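Local atomic coordinates of DNA gyrase, B subunit, truncated (Myxococcus xanthus, PDB entry 3CWV), a protein that probably catalyses the ATP-dependent breakage, passage and rejoining of double-stranded DNA, as the B subunit of a type II topoisomerase. Residues Y112-R124 / P132-P146. Numbering follows the deposited sequence.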
loop_
_atom_site.group_PDB
_atom_site.type_symbol
_atom_site.label_atom_id
_atom_site.label_comp_id
_atom_site.label_asym_id
_atom_site.label_seq_id
_atom_site.Cartn_x
_atom_site.Cartn_y
_atom_site.Cartn_z
ATOM N N TYR A 112 3.353 -16.521 17.733
ATOM C CA TYR A 112 2.296 -15.658 17.302
ATOM C C TYR A 112 0.951 -16.047 17.901
ATOM O O TYR A 112 0.802 -17.122 18.481
ATOM C CB TYR A 112 2.191 -15.614 15.774
ATOM C CG TYR A 112 1.801 -16.860 15.009
ATOM C CD1 TYR A 112 2.731 -17.504 14.189
ATOM C CD2 TYR A 112 0.491 -17.362 15.030
ATOM C CE1 TYR A 112 2.373 -18.606 13.424
ATOM C CE2 TYR A 112 0.132 -18.464 14.253
ATOM C CZ TYR A 112 1.089 -19.074 13.457
ATOM O OH TYR A 112 0.756 -20.147 12.676
ATOM N N GLN A 113 0.001 -15.149 17.738
ATOM C CA GLN A 113 -1.383 -15.412 18.141
ATOM C C GLN A 113 -2.290 -14.782 17.125
ATOM O O GLN A 113 -2.170 -13.592 16.829
ATOM C CB GLN A 113 -1.647 -14.839 19.528
ATOM C CG GLN A 113 -3.114 -14.964 19.950
ATOM C CD GLN A 113 -3.329 -14.502 21.385
ATOM O OE1 GLN A 113 -2.549 -14.847 22.269
ATOM N NE2 GLN A 113 -4.394 -13.713 21.620
ATOM N N VAL A 114 -3.206 -15.571 16.570
ATOM C CA VAL A 114 -4.147 -15.023 15.630
ATOM C C VAL A 114 -5.567 -15.160 16.238
ATOM O O VAL A 114 -5.931 -16.229 16.676
ATOM C CB VAL A 114 -4.074 -15.806 14.296
ATOM C CG1 VAL A 114 -5.171 -15.384 13.324
ATOM C CG2 VAL A 114 -2.691 -15.584 13.627
ATOM N N ASP A 115 -6.335 -14.087 16.212
ATOM C CA ASP A 115 -7.729 -14.117 16.703
ATOM C C ASP A 115 -8.659 -13.780 15.563
ATOM O O ASP A 115 -8.385 -12.879 14.774
ATOM C CB ASP A 115 -7.923 -13.115 17.826
ATOM C CG ASP A 115 -7.193 -13.504 19.100
ATOM O OD1 ASP A 115 -7.766 -14.292 19.879
ATOM O OD2 ASP A 115 -6.067 -12.984 19.360
ATOM N N ILE A 116 -9.762 -14.517 15.451
ATOM C CA ILE A 116 -10.715 -14.269 14.382
ATOM C C ILE A 116 -12.074 -14.135 15.079
ATOM O O ILE A 116 -12.439 -15.000 15.876
ATOM C CB ILE A 116 -10.783 -15.428 13.329
ATOM C CG1 ILE A 116 -9.396 -15.842 12.795
ATOM C CG2 ILE A 116 -11.698 -15.053 12.157
ATOM C CD1 ILE A 116 -8.856 -17.117 13.459
ATOM N N TRP A 117 -12.779 -13.042 14.805
ATOM C CA TRP A 117 -14.107 -12.808 15.387
ATOM C C TRP A 117 -15.084 -12.945 14.230
ATOM O O TRP A 117 -14.853 -12.393 13.159
ATOM C CB TRP A 117 -14.229 -11.385 15.965
ATOM C CG TRP A 117 -13.469 -11.093 17.249
ATOM C CD1 TRP A 117 -13.954 -11.111 18.518
ATOM C CD2 TRP A 117 -12.085 -10.694 17.353
ATOM N NE1 TRP A 117 -12.958 -10.760 19.413
ATOM C CE2 TRP A 117 -11.804 -10.497 18.719
ATOM C CE3 TRP A 117 -11.065 -10.503 16.417
ATOM C CZ2 TRP A 117 -10.545 -10.111 19.179
ATOM C CZ3 TRP A 117 -9.806 -10.118 16.868
ATOM C CH2 TRP A 117 -9.557 -9.913 18.234
ATOM N N ALA A 118 -16.178 -13.680 14.446
ATOM C CA ALA A 118 -17.239 -13.838 13.436
ATOM C C ALA A 118 -18.467 -14.444 14.123
ATOM O O ALA A 118 -18.319 -15.270 15.011
ATOM C CB ALA A 118 -16.789 -14.740 12.310
ATOM N N ASP A 119 -19.666 -14.014 13.737
ATOM C CA ASP A 119 -20.913 -14.639 14.244
ATOM C C ASP A 119 -21.061 -14.606 15.752
ATOM O O ASP A 119 -21.506 -15.579 16.360
ATOM C CB ASP A 119 -20.996 -16.098 13.792
ATOM C CG ASP A 119 -20.903 -16.241 12.288
ATOM O OD1 ASP A 119 -21.674 -15.541 11.592
ATOM O OD2 ASP A 119 -20.055 -17.045 11.811
ATOM N N GLY A 120 -20.677 -13.502 16.366
ATOM C CA GLY A 120 -20.730 -13.399 17.814
ATOM C C GLY A 120 -19.763 -14.290 18.565
ATOM O O GLY A 120 -19.833 -14.385 19.793
ATOM N N ARG A 121 -18.846 -14.940 17.845
ATOM C CA ARG A 121 -17.894 -15.833 18.480
ATOM C C ARG A 121 -16.461 -15.508 18.011
ATOM O O ARG A 121 -16.267 -14.829 17.006
ATOM C CB ARG A 121 -18.228 -17.296 18.160
ATOM C CG ARG A 121 -19.540 -17.827 18.796
ATOM C CD ARG A 121 -19.729 -19.308 18.522
ATOM N NE ARG A 121 -19.659 -19.597 17.087
ATOM C CZ ARG A 121 -20.698 -19.535 16.256
ATOM N NH1 ARG A 121 -20.529 -19.807 14.966
ATOM N NH2 ARG A 121 -21.904 -19.198 16.707
ATOM N N GLN A 122 -15.496 -16.007 18.764
ATOM C CA GLN A 122 -14.077 -15.756 18.546
ATOM C C GLN A 122 -13.291 -17.075 18.546
ATOM O O GLN A 122 -13.508 -17.970 19.390
ATOM C CB GLN A 122 -13.567 -14.809 19.649
ATOM C CG GLN A 122 -12.074 -14.450 19.585
ATOM C CD GLN A 122 -11.632 -13.552 20.709
ATOM O OE1 GLN A 122 -12.451 -13.085 21.514
ATOM N NE2 GLN A 122 -10.320 -13.289 20.783
ATOM N N TRP A 123 -12.353 -17.189 17.610
ATOM C CA TRP A 123 -11.487 -18.352 17.532
ATOM C C TRP A 123 -10.040 -17.871 17.609
ATOM O O TRP A 123 -9.734 -16.805 17.088
ATOM C CB TRP A 123 -11.718 -19.056 16.195
ATOM C CG TRP A 123 -11.117 -20.411 16.152
ATOM C CD1 TRP A 123 -9.906 -20.783 15.589
ATOM C CD2 TRP A 123 -11.684 -21.596 16.719
ATOM N NE1 TRP A 123 -9.701 -22.137 15.792
ATOM C CE2 TRP A 123 -10.777 -22.650 16.483
ATOM C CE3 TRP A 123 -12.886 -21.864 17.404
ATOM C CZ2 TRP A 123 -11.035 -23.966 16.905
ATOM C CZ3 TRP A 123 -13.137 -23.165 17.838
ATOM C CH2 TRP A 123 -12.216 -24.204 17.580
ATOM N N ARG A 124 -9.171 -18.670 18.218
ATOM C CA ARG A 124 -7.773 -18.292 18.443
ATOM C C ARG A 124 -6.819 -19.418 18.022
ATOM O O ARG A 124 -6.976 -20.563 18.469
ATOM C CB ARG A 124 -7.550 -17.949 19.924
ATOM C CG ARG A 124 -6.099 -17.483 20.282
ATOM C CD ARG A 124 -6.030 -17.065 21.750
ATOM N NE ARG A 124 -6.771 -15.819 21.946
ATOM C CZ ARG A 124 -7.147 -15.319 23.113
ATOM N NH1 ARG A 124 -6.886 -15.966 24.238
ATOM N NH2 ARG A 124 -7.822 -14.183 23.143
ATOM N N PRO A 132 1.535 -23.202 13.272
ATOM C CA PRO A 132 0.336 -23.164 14.121
ATOM C C PRO A 132 0.316 -24.364 15.060
ATOM O O PRO A 132 0.732 -25.465 14.694
ATOM C CB PRO A 132 -0.840 -23.244 13.124
ATOM C CG PRO A 132 -0.268 -23.780 11.851
ATOM C CD PRO A 132 1.240 -23.511 11.858
ATOM N N GLN A 133 -0.135 -24.130 16.278
ATOM C CA GLN A 133 -0.348 -25.208 17.221
ATOM C C GLN A 133 -1.749 -25.791 17.031
ATOM O O GLN A 133 -2.739 -25.230 17.504
ATOM C CB GLN A 133 -0.124 -24.673 18.615
ATOM C CG GLN A 133 1.283 -24.096 18.762
ATOM C CD GLN A 133 2.334 -25.128 18.375
ATOM O OE1 GLN A 133 2.551 -26.092 19.106
ATOM N NE2 GLN A 133 2.954 -24.958 17.199
ATOM N N GLY A 134 -1.824 -26.885 16.278
ATOM C CA GLY A 134 -3.109 -27.539 15.973
ATOM C C GLY A 134 -3.968 -26.634 15.110
ATOM O O GLY A 134 -3.450 -25.888 14.290
ATOM N N GLU A 135 -5.284 -26.671 15.301
ATOM C CA GLU A 135 -6.164 -25.807 14.544
ATOM C C GLU A 135 -6.850 -24.725 15.431
ATOM O O GLU A 135 -7.808 -24.096 15.008
ATOM C CB GLU A 135 -7.200 -26.645 13.790
ATOM C CG GLU A 135 -8.109 -27.449 14.720
ATOM C CD GLU A 135 -9.088 -28.302 13.958
ATOM O OE1 GLU A 135 -9.626 -27.828 12.941
ATOM O OE2 GLU A 135 -9.313 -29.452 14.376
ATOM N N GLY A 136 -6.317 -24.498 16.626
ATOM C CA GLY A 136 -6.735 -23.403 17.493
ATOM C C GLY A 136 -7.839 -23.836 18.445
ATOM O O GLY A 136 -8.074 -25.025 18.585
ATOM N N ALA A 137 -8.500 -22.881 19.104
ATOM C CA ALA A 137 -9.538 -23.175 20.108
ATOM C C ALA A 137 -10.415 -21.968 20.256
ATOM O O ALA A 137 -9.971 -20.861 19.971
ATOM C CB ALA A 137 -8.913 -23.508 21.461
ATOM N N ALA A 138 -11.651 -22.172 20.730
ATOM C CA ALA A 138 -12.594 -21.065 20.948
ATOM C C ALA A 138 -12.103 -20.174 22.080
ATOM O O ALA A 138 -11.406 -20.635 22.989
ATOM C CB ALA A 138 -14.012 -21.591 21.258
ATOM N N VAL A 139 -12.457 -18.891 22.002
ATOM C CA VAL A 139 -12.269 -17.953 23.095
ATOM C C VAL A 139 -13.670 -17.683 23.641
ATOM O O VAL A 139 -14.497 -17.062 22.976
ATOM C CB VAL A 139 -11.623 -16.639 22.611
ATOM C CG1 VAL A 139 -11.336 -15.718 23.777
ATOM C CG2 VAL A 139 -10.317 -16.947 21.833
ATOM N N THR A 140 -13.931 -18.187 24.841
ATOM C CA THR A 140 -15.245 -18.039 25.484
ATOM C C THR A 140 -15.067 -17.568 26.937
ATOM O O THR A 140 -14.327 -18.179 27.709
ATOM C CB THR A 140 -16.044 -19.361 25.443
ATOM O OG1 THR A 140 -15.320 -20.371 26.146
ATOM C CG2 THR A 140 -16.249 -19.847 24.009
ATOM N N PRO A 141 -15.709 -16.445 27.306
ATOM C CA PRO A 141 -16.554 -15.652 26.423
ATOM C C PRO A 141 -15.668 -14.846 25.453
ATOM O O PRO A 141 -14.478 -14.672 25.710
ATOM C CB PRO A 141 -17.263 -14.705 27.396
ATOM C CG PRO A 141 -16.228 -14.480 28.463
ATOM C CD PRO A 141 -15.587 -15.835 28.645
ATOM N N MET A 142 -16.280 -14.395 24.361
ATOM C CA MET A 142 -15.696 -13.523 23.353
ATOM C C MET A 142 -15.091 -12.278 24.005
ATOM O O MET A 142 -15.721 -11.625 24.850
ATOM C CB MET A 142 -16.804 -13.107 22.367
ATOM C CG MET A 142 -16.323 -12.636 21.012
ATOM S SD MET A 142 -17.549 -11.769 20.000
ATOM C CE MET A 142 -17.342 -10.054 20.485
ATOM N N GLU A 143 -13.865 -11.946 23.619
ATOM C CA GLU A 143 -13.211 -10.750 24.126
ATOM C C GLU A 143 -13.468 -9.591 23.169
ATOM O O GLU A 143 -13.802 -9.822 22.001
ATOM C CB GLU A 143 -11.731 -11.061 24.362
ATOM C CG GLU A 143 -11.584 -12.220 25.347
ATOM C CD GLU A 143 -10.152 -12.663 25.566
ATOM O OE1 GLU A 143 -9.262 -12.171 24.835
ATOM O OE2 GLU A 143 -9.925 -13.514 26.467
ATOM N N PRO A 144 -13.349 -8.332 23.648
ATOM C CA PRO A 144 -13.781 -7.235 22.783
ATOM C C PRO A 144 -12.918 -7.069 21.527
ATOM O O PRO A 144 -11.689 -7.202 21.591
ATOM C CB PRO A 144 -13.647 -5.989 23.678
ATOM C CG PRO A 144 -13.451 -6.498 25.075
ATOM C CD PRO A 144 -12.835 -7.848 24.942
ATOM N N MET A 145 -13.576 -6.787 20.408
ATOM C CA MET A 145 -12.905 -6.503 19.144
ATOM C C MET A 145 -12.247 -5.139 19.279
ATOM O O MET A 145 -12.877 -4.233 19.806
ATOM C CB MET A 145 -13.930 -6.434 18.007
ATOM C CG MET A 145 -14.711 -7.710 17.783
ATOM S SD MET A 145 -15.910 -7.621 16.452
ATOM C CE MET A 145 -14.850 -7.509 15.009
ATOM N N PRO A 146 -10.977 -4.989 18.818
ATOM C CA PRO A 146 -10.308 -3.688 18.805
ATOM C C PRO A 146 -11.123 -2.581 18.127
ATOM O O PRO A 146 -11.116 -1.441 18.591
ATOM C CB PRO A 146 -9.028 -3.970 18.005
ATOM C CG PRO A 146 -8.742 -5.387 18.298
ATOM C CD PRO A 146 -10.078 -6.061 18.348
HETATM O O HOH W 1 -8.901 -11.307 22.485
HETATM O O HOH W 2 -16.496 -17.406 21.306
#
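Arg124 and Ala137 pair through two backbone hydrogen bonds, Arg124 N to Ala137 O and Ala137 N to Arg124 O. Val139 N also bonds Gln122 O, at 3.0 Å. A water molecule bridges Gln122 N and Val139 O.

Side chains bind backbone as well. Trp123 NE1 gives its hydrogen to Glu135 O at 2.8 Å, in the ring plane and on a carbonyl lone pair. Gln122 is extended, with CG anti to the backbone N (chi1 179°), and this carries OE1 to Glu143 N at 2.8 Å. Trp117 NE1 donates to Glu143 O.

The charged groups form a network of Asp115, Arg124 and Glu143. Arg124 NH2 meets Glu143 OE1 at 3.0 Å, in the guanidinium plane but from above the carboxylate. Arg124 NE bonds Asp115 OD1 at 2.8 Å, and Gln122 NE2 reaches the same oxygen. The two acids probably share the arginine's positive charge. Another water links Gln122 NE2 to Glu143 OE1.

The motif is an antiparallel beta hairpin, strands 121-128 and 131-139, with 131-139 the outermost strand of the eight-stranded sheet. This sheet is consistent with the GHKL-type ATPase domain of GyrB. A type I' turn from Ala118 to Arg121 joins strand 121-128 to strand 109-118. Residues 142-146 run past Trp117.

Packing contacts involve both indoles and Val139. Met145 CG sits over one face of the Trp117 indole, 3.7 Å from the five-membered ring centroid, in a CH-pi contact. Met142 SD lies at the ring edge. Val139 CG2 lies over one face of the Arg124 guanidinium, toward its rim, and touches Arg124 CB at 3.5 Å. Trp123 lays one ring face over the backbone of Ala137 and Ala138. With an alanine at Trp123, Glu135 O would probably lose its indole donor and the Ala137-Ala138 backbone the ring that lies against it.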